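Local coordinates for DNA mismatch repair protein MutL (Aquifex aeolicus, PDB 6LZI) that acts in DNA mismatch repair and binds and probably hydrolyses ATP through its Bergerat-fold ATPase domain, at residues E14-N26 and E159-A171. Residues are numbered along the deposited sequence; the frame is centred on the assembly and turned at random.
Sequences ESPVDVVKELVEN and ERRKVLELIKEYA. With MG (magnesium ion), chain B; ADP (adenosine-5'-diphosphate), chain H.
Val-17 sits as a knob among Glu-159, Lys-162, Val-163 and Leu-166, where helix 16-29 packs along helix 156-173. The axes of the segments 16-26 and 159-171 come within 9.1 Å and run nearly parallel, at 24°. From CB outward, Val-17 fills this hole branch by branch. CB lies beside Glu-159 OE1, Lys-162 CB and Val-163 CG2. CG1 (chi1 76°) turns to Lys-162 CE at 3.9 Å. CG2, placed anti to the backbone N, is thereby turned to Lys-162 O (3.5 Å) and meets Leu-166 CB at 3.8 Å. At the N-terminal end, Val-17 N gives a hydrogen bond to Glu-159 OE1 (3.3 Å), nearly along the C-O axis but bent to 143° at the hydrogen. The other oxygen, OE2, takes Lys-162 NZ on its syn lone pair in a salt bridge. That amine also makes a weak bond to Ser-15 OG, the N-cap residue. With an alanine at Glu-159, Val-17 N is likely to lose its acceptor across the contact and the Lys-162 amine the carboxylate it pairs with. Further along, Val-20 CG1 touches Leu-166 CD2 (3.6 Å) and Ile-167 CD1. Val-24 CG1 stands over the centre of the Tyr-170 ring, 3.7 Å from the centroid, in a CH-pi contact. Water 2 joins the Tyr-170 hydroxyl to Glu-25 OE2. Both helices lie on one sheet, Val-20 touching Ile-47 and Ile-167 touching Phe-179. Asn-26 OD1 binds the magnesium ion at 2.0 Å beside ADP. The contact is thus apolar in the middle and polar at the ends; the Glu-159 charge would probably be stabilised by the positive dipole end of helix 16-29.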
ATOM      1  N   GLU A  14     -11.237  -9.947   2.750  1.00 22.59           N
ATOM      2  CA  GLU A  14     -11.087 -11.401   2.784  1.00 27.05           C
ATOM      3  C   GLU A  14      -9.877 -11.834   3.584  1.00 29.15           C
ATOM      4  O   GLU A  14      -9.805 -12.996   3.981  1.00 29.40           O
ATOM      5  CB  GLU A  14     -10.963 -11.935   1.355  1.00 30.38           C
ATOM      6  CG  GLU A  14     -12.156 -11.448   0.579  1.00 29.43           C
ATOM      7  CD  GLU A  14     -12.232 -12.045  -0.801  1.00 36.73           C
ATOM      8  OE1 GLU A  14     -11.290 -11.855  -1.588  1.00 36.76           O
ATOM      9  OE2 GLU A  14     -13.255 -12.720  -1.051  1.00 35.43           O
ATOM     10  N   SER A  15      -8.904 -10.956   3.765  1.00 25.75           N
ATOM     11  CA  SER A  15      -7.640 -11.355   4.372  1.00 25.02           C
ATOM     12  C   SER A  15      -6.921 -10.110   4.843  1.00 24.29           C
ATOM     13  O   SER A  15      -7.307  -8.983   4.509  1.00 22.66           O
ATOM     14  CB  SER A  15      -6.755 -12.180   3.402  1.00 27.47           C
ATOM     15  OG  SER A  15      -6.146 -11.435   2.369  1.00 27.28           O
ATOM     16  N   PRO A  16      -5.866 -10.273   5.614  1.00 20.68           N
ATOM     17  CA  PRO A  16      -5.110  -9.096   6.100  1.00 24.34           C
ATOM     18  C   PRO A  16      -4.643  -8.147   5.012  1.00 24.53           C
ATOM     19  O   PRO A  16      -4.686  -6.950   5.250  1.00 22.34           O
ATOM     20  CB  PRO A  16      -3.911  -9.707   6.853  1.00 27.50           C
ATOM     21  CG  PRO A  16      -4.542 -11.083   7.379  1.00 28.05           C
ATOM     22  CD  PRO A  16      -5.418 -11.565   6.210  1.00 22.20           C
ATOM     23  N   VAL A  17      -4.215  -8.615   3.834  1.00 21.56           N
ATOM     24  CA  VAL A  17      -3.741  -7.662   2.833  1.00 23.75           C
ATOM     25  C   VAL A  17      -4.850  -6.691   2.447  1.00 18.90           C
ATOM     26  O   VAL A  17      -4.584  -5.510   2.148  1.00 22.27           O
ATOM     27  CB  VAL A  17      -3.173  -8.433   1.621  1.00 25.55           C
ATOM     28  CG1 VAL A  17      -4.263  -8.999   0.777  1.00 22.02           C
ATOM     29  CG2 VAL A  17      -2.222  -7.493   0.767  1.00 23.37           C
ATOM     30  N   ASP A  18      -6.094  -7.135   2.482  1.00 23.23           N
ATOM     31  CA  ASP A  18      -7.179  -6.250   2.057  1.00 23.82           C
ATOM     32  C   ASP A  18      -7.348  -5.120   3.054  1.00 23.08           C
ATOM     33  O   ASP A  18      -7.727  -3.999   2.694  1.00 21.61           O
ATOM     34  CB  ASP A  18      -8.499  -6.996   1.948  1.00 26.99           C
ATOM     35  CG  ASP A  18      -8.473  -8.076   0.900  1.00 25.77           C
ATOM     36  OD1 ASP A  18      -7.871  -7.863  -0.188  1.00 25.13           O
ATOM     37  OD2 ASP A  18      -9.020  -9.177   1.171  1.00 28.90           O
ATOM     38  N   VAL A  19      -7.171  -5.454   4.337  1.00 22.83           N
ATOM     39  CA  VAL A  19      -7.174  -4.456   5.384  1.00 21.82           C
ATOM     40  C   VAL A  19      -6.051  -3.436   5.179  1.00 21.79           C
ATOM     41  O   VAL A  19      -6.272  -2.216   5.276  1.00 20.45           O
ATOM     42  CB  VAL A  19      -7.056  -5.114   6.747  1.00 19.17           C
ATOM     43  CG1 VAL A  19      -6.998  -3.977   7.806  1.00 18.99           C
ATOM     44  CG2 VAL A  19      -8.228  -6.031   6.986  1.00 21.64           C
ATOM     45  N   VAL A  20      -4.823  -3.916   4.976  1.00 20.66           N
ATOM     46  CA  VAL A  20      -3.690  -3.011   4.800  1.00 18.63           C
ATOM     47  C   VAL A  20      -3.960  -2.091   3.631  1.00 18.45           C
ATOM     48  O   VAL A  20      -3.737  -0.897   3.703  1.00 20.67           O
ATOM     49  CB  VAL A  20      -2.427  -3.823   4.525  1.00 22.58           C
ATOM     50  CG1 VAL A  20      -1.209  -2.932   4.252  1.00 22.61           C
ATOM     51  CG2 VAL A  20      -2.132  -4.703   5.729  1.00 23.97           C
ATOM     52  N   LYS A  21      -4.579  -2.644   2.586  1.00 22.03           N
ATOM     53  CA  LYS A  21      -4.806  -1.843   1.389  1.00 19.22           C
ATOM     54  C   LYS A  21      -5.712  -0.662   1.727  1.00 19.41           C
ATOM     55  O   LYS A  21      -5.439   0.520   1.366  1.00 19.66           O
ATOM     56  CB  LYS A  21      -5.456  -2.725   0.308  1.00 24.12           C
ATOM     57  CG  LYS A  21      -5.795  -1.963  -0.970  1.00 25.84           C
ATOM     58  CD  LYS A  21      -7.244  -1.479  -0.949  1.00 35.86           C
ATOM     59  CE  LYS A  21      -7.703  -1.072  -2.313  1.00 44.55           C
ATOM     60  NZ  LYS A  21      -9.043  -0.445  -2.170  1.00 44.97           N
ATOM     61  N   GLU A  22      -6.836  -0.974   2.371  1.00 19.58           N
ATOM     62  CA  GLU A  22      -7.810   0.067   2.684  1.00 19.08           C
ATOM     63  C   GLU A  22      -7.210   1.060   3.612  1.00 20.91           C
ATOM     64  O   GLU A  22      -7.410   2.260   3.416  1.00 21.36           O
ATOM     65  CB  GLU A  22      -9.081  -0.482   3.278  1.00 20.59           C
ATOM     66  CG  GLU A  22      -9.757  -1.470   2.347  1.00 20.60           C
ATOM     67  CD  GLU A  22     -10.333  -0.808   1.099  1.00 25.66           C
ATOM     68  OE1 GLU A  22     -10.537  -1.492   0.059  1.00 29.87           O
ATOM     69  OE2 GLU A  22     -10.545   0.410   1.114  1.00 24.22           O
ATOM     70  N   LEU A  23      -6.415   0.595   4.606  1.00 17.88           N
ATOM     71  CA  LEU A  23      -5.861   1.605   5.517  1.00 16.67           C
ATOM     72  C   LEU A  23      -4.830   2.499   4.819  1.00 19.86           C
ATOM     73  O   LEU A  23      -4.840   3.714   5.004  1.00 20.51           O
ATOM     74  CB  LEU A  23      -5.250   0.942   6.773  1.00 15.01           C
ATOM     75  CG  LEU A  23      -6.393   0.214   7.499  1.00 16.86           C
ATOM     76  CD1 LEU A  23      -5.712  -0.545   8.727  1.00 21.53           C
ATOM     77  CD2 LEU A  23      -7.580   0.994   7.946  1.00 18.06           C
ATOM     78  N   VAL A  24      -3.917   1.917   4.025  1.00 20.28           N
ATOM     79  CA  VAL A  24      -2.872   2.746   3.434  1.00 19.15           C
ATOM     80  C   VAL A  24      -3.507   3.657   2.398  1.00 20.08           C
ATOM     81  O   VAL A  24      -3.120   4.812   2.243  1.00 20.52           O
ATOM     82  CB  VAL A  24      -1.815   1.816   2.809  1.00 16.77           C
ATOM     83  CG1 VAL A  24      -0.895   2.568   1.910  1.00 17.40           C
ATOM     84  CG2 VAL A  24      -1.026   1.024   3.952  1.00 18.41           C
ATOM     85  N   GLU A  25      -4.534   3.167   1.711  1.00 18.17           N
ATOM     86  CA  GLU A  25      -5.250   4.070   0.803  1.00 16.75           C
ATOM     87  C   GLU A  25      -5.783   5.285   1.556  1.00 20.58           C
ATOM     88  O   GLU A  25      -5.654   6.419   1.057  1.00 25.86           O
ATOM     89  CB  GLU A  25      -6.382   3.322   0.068  1.00 21.63           C
ATOM     90  CG  GLU A  25      -7.251   4.228  -0.813  1.00 27.82           C
ATOM     91  CD  GLU A  25      -8.278   3.432  -1.617  1.00 34.30           C
ATOM     92  OE1 GLU A  25      -9.532   3.645  -1.505  1.00 33.62           O
ATOM     93  OE2 GLU A  25      -7.813   2.612  -2.420  1.00 38.06           O
ATOM     94  N   ASN A  26      -6.308   5.077   2.788  1.00 16.21           N
ATOM     95  CA  ASN A  26      -6.871   6.163   3.570  1.00 19.59           C
ATOM     96  C   ASN A  26      -5.770   7.113   4.010  1.00 20.71           C
ATOM     97  O   ASN A  26      -5.946   8.344   3.980  1.00 23.67           O
ATOM     98  CB  ASN A  26      -7.616   5.595   4.784  1.00 18.10           C
ATOM     99  CG  ASN A  26      -8.966   5.048   4.398  1.00 18.22           C
ATOM    100  OD1 ASN A  26      -9.446   5.361   3.310  1.00 22.67           O
ATOM    101  ND2 ASN A  26      -9.594   4.286   5.238  1.00 17.81           N
ATOM    102  N   GLU A 159       0.606 -14.767   3.970  1.00 26.10           N
ATOM    103  CA  GLU A 159      -0.043 -13.476   4.183  1.00 24.74           C
ATOM    104  C   GLU A 159       0.975 -12.384   4.271  1.00 27.04           C
ATOM    105  O   GLU A 159       0.720 -11.271   3.810  1.00 26.88           O
ATOM    106  CB  GLU A 159      -0.863 -13.473   5.463  1.00 29.43           C
ATOM    107  CG  GLU A 159      -2.328 -13.759   5.277  1.00 42.36           C
ATOM    108  CD  GLU A 159      -2.951 -12.953   4.123  1.00 39.67           C
ATOM    109  OE1 GLU A 159      -3.031 -11.674   4.104  1.00 42.10           O
ATOM    110  OE2 GLU A 159      -3.396 -13.667   3.240  1.00 34.33           O
ATOM    111  N   ARG A 160       2.139 -12.696   4.849  1.00 27.57           N
ATOM    112  CA  ARG A 160       3.199 -11.700   4.978  1.00 29.67           C
ATOM    113  C   ARG A 160       3.657 -11.214   3.614  1.00 25.78           C
ATOM    114  O   ARG A 160       3.756 -10.000   3.359  1.00 27.61           O
ATOM    115  CB  ARG A 160       4.387 -12.305   5.705  1.00 31.00           C
ATOM    116  CG  ARG A 160       4.208 -12.564   7.212  1.00 44.29           C
ATOM    117  CD  ARG A 160       5.195 -13.665   7.722  1.00 49.62           C
ATOM    118  NE  ARG A 160       4.929 -13.991   9.127  1.00 51.61           N
ATOM    119  CZ  ARG A 160       5.305 -15.106   9.743  1.00 58.12           C
ATOM    120  NH1 ARG A 160       5.997 -16.043   9.094  1.00 63.13           N
ATOM    121  NH2 ARG A 160       4.973 -15.287  11.019  1.00 54.24           N
ATOM    122  N   ARG A 161       3.877 -12.159   2.693  1.00 28.79           N
ATOM    123  CA  ARG A 161       4.419 -11.773   1.400  1.00 30.92           C
ATOM    124  C   ARG A 161       3.413 -10.932   0.619  1.00 30.47           C
ATOM    125  O   ARG A 161       3.808  -9.989  -0.087  1.00 27.68           O
ATOM    126  CB  ARG A 161       4.870 -13.040   0.637  1.00 33.29           C
ATOM    127  CG  ARG A 161       6.136 -13.753   1.205  1.00 45.60           C
ATOM    128  CD  ARG A 161       6.490 -15.057   0.425  1.00 55.89           C
ATOM    129  NE  ARG A 161       5.541 -15.321  -0.668  1.00 60.93           N
ATOM    130  CZ  ARG A 161       4.621 -16.285  -0.655  1.00 62.79           C
ATOM    131  NH1 ARG A 161       4.531 -17.108   0.382  1.00 65.34           N
ATOM    132  NH2 ARG A 161       3.795 -16.436  -1.685  1.00 61.97           N
ATOM    133  N   LYS A 162       2.112 -11.195   0.798  1.00 30.43           N
ATOM    134  CA  LYS A 162       1.114 -10.411   0.078  1.00 29.08           C
ATOM    135  C   LYS A 162       1.118  -8.972   0.559  1.00 26.43           C
ATOM    136  O   LYS A 162       1.040  -8.062  -0.250  1.00 23.22           O
ATOM    137  CB  LYS A 162      -0.283 -11.010   0.224  1.00 32.43           C
ATOM    138  CG  LYS A 162      -0.439 -12.362  -0.427  1.00 34.31           C
ATOM    139  CD  LYS A 162      -1.510 -13.191   0.283  1.00 36.73           C
ATOM    140  CE  LYS A 162      -2.925 -12.647   0.093  1.00 36.70           C
ATOM    141  NZ  LYS A 162      -4.023 -13.505   0.788  1.00 36.12           N
ATOM    142  N   VAL A 163       1.328  -8.762   1.863  1.00 24.16           N
ATOM    143  CA  VAL A 163       1.399  -7.427   2.430  1.00 22.63           C
ATOM    144  C   VAL A 163       2.692  -6.751   2.000  1.00 21.87           C
ATOM    145  O   VAL A 163       2.694  -5.568   1.638  1.00 22.39           O
ATOM    146  CB  VAL A 163       1.289  -7.479   3.978  1.00 21.11           C
ATOM    147  CG1 VAL A 163       1.701  -6.100   4.580  1.00 20.79           C
ATOM    148  CG2 VAL A 163      -0.092  -7.805   4.383  1.00 21.59           C
ATOM    149  N   LEU A 164       3.778  -7.514   1.931  1.00 22.84           N
ATOM    150  CA  LEU A 164       5.049  -6.965   1.440  1.00 25.81           C
ATOM    151  C   LEU A 164       4.934  -6.484  -0.001  1.00 24.72           C
ATOM    152  O   LEU A 164       5.330  -5.337  -0.307  1.00 24.86           O
ATOM    153  CB  LEU A 164       6.171  -7.989   1.563  1.00 26.05           C
ATOM    154  CG  LEU A 164       7.555  -7.479   1.091  1.00 29.50           C
ATOM    155  CD1 LEU A 164       7.935  -6.224   1.787  1.00 29.90           C
ATOM    156  CD2 LEU A 164       8.601  -8.583   1.383  1.00 31.28           C
ATOM    157  N   GLU A 165       4.333  -7.327  -0.880  1.00 24.88           N
ATOM    158  CA  GLU A 165       4.104  -6.928  -2.277  1.00 27.21           C
ATOM    159  C   GLU A 165       3.186  -5.710  -2.400  1.00 26.69           C
ATOM    160  O   GLU A 165       3.433  -4.815  -3.216  1.00 25.08           O
ATOM    161  CB  GLU A 165       3.475  -8.078  -3.088  1.00 30.16           C
ATOM    162  CG  GLU A 165       4.480  -9.158  -3.548  1.00 38.84           C
ATOM    163  CD  GLU A 165       5.735  -8.545  -4.173  1.00 46.11           C
ATOM    164  OE1 GLU A 165       6.846  -8.703  -3.600  1.00 47.13           O
ATOM    165  OE2 GLU A 165       5.593  -7.854  -5.212  1.00 47.09           O
ATOM    166  N   LEU A 166       2.092  -5.679  -1.638  1.00 22.61           N
ATOM    167  CA  LEU A 166       1.212  -4.507  -1.633  1.00 22.73           C
ATOM    168  C   LEU A 166       1.942  -3.234  -1.258  1.00 23.71           C
ATOM    169  O   LEU A 166       1.715  -2.194  -1.869  1.00 20.77           O
ATOM    170  CB  LEU A 166       0.039  -4.733  -0.669  1.00 22.13           C
ATOM    171  CG  LEU A 166      -0.909  -3.542  -0.546  1.00 23.56           C
ATOM    172  CD1 LEU A 166      -1.783  -3.436  -1.828  1.00 26.42           C
ATOM    173  CD2 LEU A 166      -1.769  -3.589   0.748  1.00 24.36           C
ATOM    174  N   ILE A 167       2.761  -3.267  -0.203  1.00 21.53           N
ATOM    175  CA  ILE A 167       3.434  -2.013   0.199  1.00 21.89           C
ATOM    176  C   ILE A 167       4.456  -1.600  -0.858  1.00 20.27           C
ATOM    177  O   ILE A 167       4.599  -0.418  -1.165  1.00 24.69           O
ATOM    178  CB  ILE A 167       4.099  -2.145   1.580  1.00 22.53           C
ATOM    179  CG1 ILE A 167       3.047  -2.497   2.646  1.00 21.32           C
ATOM    180  CG2 ILE A 167       4.863  -0.811   1.859  1.00 23.14           C
ATOM    181  CD1 ILE A 167       1.874  -1.490   2.768  1.00 24.00           C
ATOM    182  N   LYS A 168       5.120  -2.578  -1.494  1.00 20.24           N
ATOM    183  CA  LYS A 168       5.999  -2.240  -2.610  1.00 24.56           C
ATOM    184  C   LYS A 168       5.226  -1.550  -3.709  1.00 22.04           C
ATOM    185  O   LYS A 168       5.708  -0.577  -4.301  1.00 19.44           O
ATOM    186  CB  LYS A 168       6.704  -3.494  -3.149  1.00 25.79           C
ATOM    187  CG  LYS A 168       7.756  -4.001  -2.179  1.00 26.44           C
ATOM    188  CD  LYS A 168       8.381  -5.311  -2.678  1.00 29.15           C
ATOM    189  CE  LYS A 168       9.414  -5.771  -1.594  1.00 33.22           C
ATOM    190  NZ  LYS A 168      10.326  -6.823  -2.118  1.00 36.63           N
ATOM    191  N   GLU A 169       4.012  -2.027  -3.969  1.00 21.69           N
ATOM    192  CA  GLU A 169       3.204  -1.464  -5.053  1.00 24.04           C
ATOM    193  C   GLU A 169       2.811  -0.027  -4.773  1.00 20.64           C
ATOM    194  O   GLU A 169       2.883   0.832  -5.661  1.00 19.48           O
ATOM    195  CB  GLU A 169       1.997  -2.356  -5.229  1.00 25.45           C
ATOM    196  CG  GLU A 169       0.890  -1.916  -6.130  1.00 29.98           C
ATOM    197  CD  GLU A 169      -0.131  -3.049  -6.225  1.00 35.80           C
ATOM    198  OE1 GLU A 169      -1.187  -2.943  -5.554  1.00 34.81           O
ATOM    199  OE2 GLU A 169       0.168  -4.050  -6.920  1.00 47.41           O
ATOM    200  N   TYR A 170       2.391   0.259  -3.547  1.00 22.86           N
ATOM    201  CA  TYR A 170       2.152   1.648  -3.156  1.00 20.67           C
ATOM    202  C   TYR A 170       3.454   2.469  -3.147  1.00 21.49           C
ATOM    203  O   TYR A 170       3.477   3.666  -3.490  1.00 21.51           O
ATOM    204  CB  TYR A 170       1.584   1.673  -1.738  1.00 19.89           C
ATOM    205  CG  TYR A 170       0.127   1.375  -1.651  1.00 21.14           C
ATOM    206  CD1 TYR A 170      -0.767   2.239  -2.147  1.00 23.30           C
ATOM    207  CD2 TYR A 170      -0.345   0.248  -0.977  1.00 17.90           C
ATOM    208  CE1 TYR A 170      -2.100   2.022  -2.044  1.00 27.12           C
ATOM    209  CE2 TYR A 170      -1.720   0.006  -0.856  1.00 23.12           C
ATOM    210  CZ  TYR A 170      -2.576   0.914  -1.422  1.00 26.49           C
ATOM    211  OH  TYR A 170      -3.950   0.794  -1.308  1.00 32.08           O
ATOM    212  N   ALA A 171       4.545   1.863  -2.719  1.00 17.54           N
ATOM    213  CA  ALA A 171       5.751   2.672  -2.753  1.00 15.08           C
ATOM    214  C   ALA A 171       6.173   3.012  -4.181  1.00 18.14           C
ATOM    215  O   ALA A 171       6.759   4.091  -4.417  1.00 23.43           O
ATOM    216  CB  ALA A 171       6.955   1.993  -2.111  1.00 18.28           C
TER
HETATM  217 MG    MG B 401     -11.041   4.588   2.321  1.00 41.81          MG
HETATM  218  PB  ADP H 407     -13.644   6.217   2.112  1.00 32.34           P
HETATM  219  O1B ADP H 407     -12.167   6.318   2.297  1.00 26.41           O
HETATM  220  O2B ADP H 407     -14.344   7.596   2.227  1.00 33.18           O
HETATM  221  O3B ADP H 407     -14.008   5.539   0.809  1.00 35.93           O
HETATM  222  PA  ADP H 407     -13.347   4.773   4.571  1.00 29.16           P
HETATM  223  O1A ADP H 407     -14.284   3.920   5.375  1.00 27.95           O
HETATM  224  O2A ADP H 407     -12.093   4.098   4.132  1.00 21.34           O
HETATM  225  O3A ADP H 407     -14.245   5.320   3.289  1.00 31.48           O
HETATM  226  O5' ADP H 407     -12.827   6.020   5.458  1.00 29.56           O
HETATM  227  C5' ADP H 407     -13.927   6.860   5.812  1.00 33.50           C
HETATM  228  C4' ADP H 407     -13.452   8.292   6.040  1.00 34.04           C
HETATM  229  O4' ADP H 407     -12.639   8.329   7.185  1.00 30.90           O
HETATM  230  C3' ADP H 407     -12.625   8.919   4.936  1.00 28.51           C
HETATM  231  O3' ADP H 407     -13.503   9.598   3.997  1.00 33.17           O
HETATM  232  C2' ADP H 407     -11.805   9.949   5.689  1.00 26.31           C
HETATM  233  O2' ADP H 407     -12.714  11.088   5.835  1.00 30.85           O
HETATM  234  C1' ADP H 407     -11.646   9.327   7.055  1.00 24.26           C
HETATM  235  N9  ADP H 407     -10.368   8.645   7.218  1.00 23.12           N
HETATM  236  C8  ADP H 407     -10.132   7.305   7.240  1.00 22.37           C
HETATM  237  N7  ADP H 407      -8.812   7.045   7.441  1.00 20.33           N
HETATM  238  C5  ADP H 407      -8.224   8.267   7.516  1.00 21.65           C
HETATM  239  C6  ADP H 407      -6.834   8.687   7.716  1.00 20.71           C
HETATM  240  N6  ADP H 407      -5.850   7.753   7.828  1.00 22.42           N
HETATM  241  N1  ADP H 407      -6.586  10.026   7.750  1.00 21.97           N
HETATM  242  C2  ADP H 407      -7.634  10.936   7.589  1.00 20.06           C
HETATM  243  N3  ADP H 407      -8.917  10.622   7.430  1.00 22.08           N
HETATM  244  C4  ADP H 407      -9.231   9.297   7.408  1.00 23.93           C
HETATM  245  O   HOH W   1      -9.970   2.662   2.551  1.00 24.23           O
HETATM  246  O   HOH W   2      -5.327   2.650  -3.274  1.00 43.14           O
HETATM  247  O   HOH W   3     -10.128   5.169   0.589  1.00 22.98           O
HETATM  248  O   HOH W   4     -12.594   3.496   1.225  1.00 42.60           O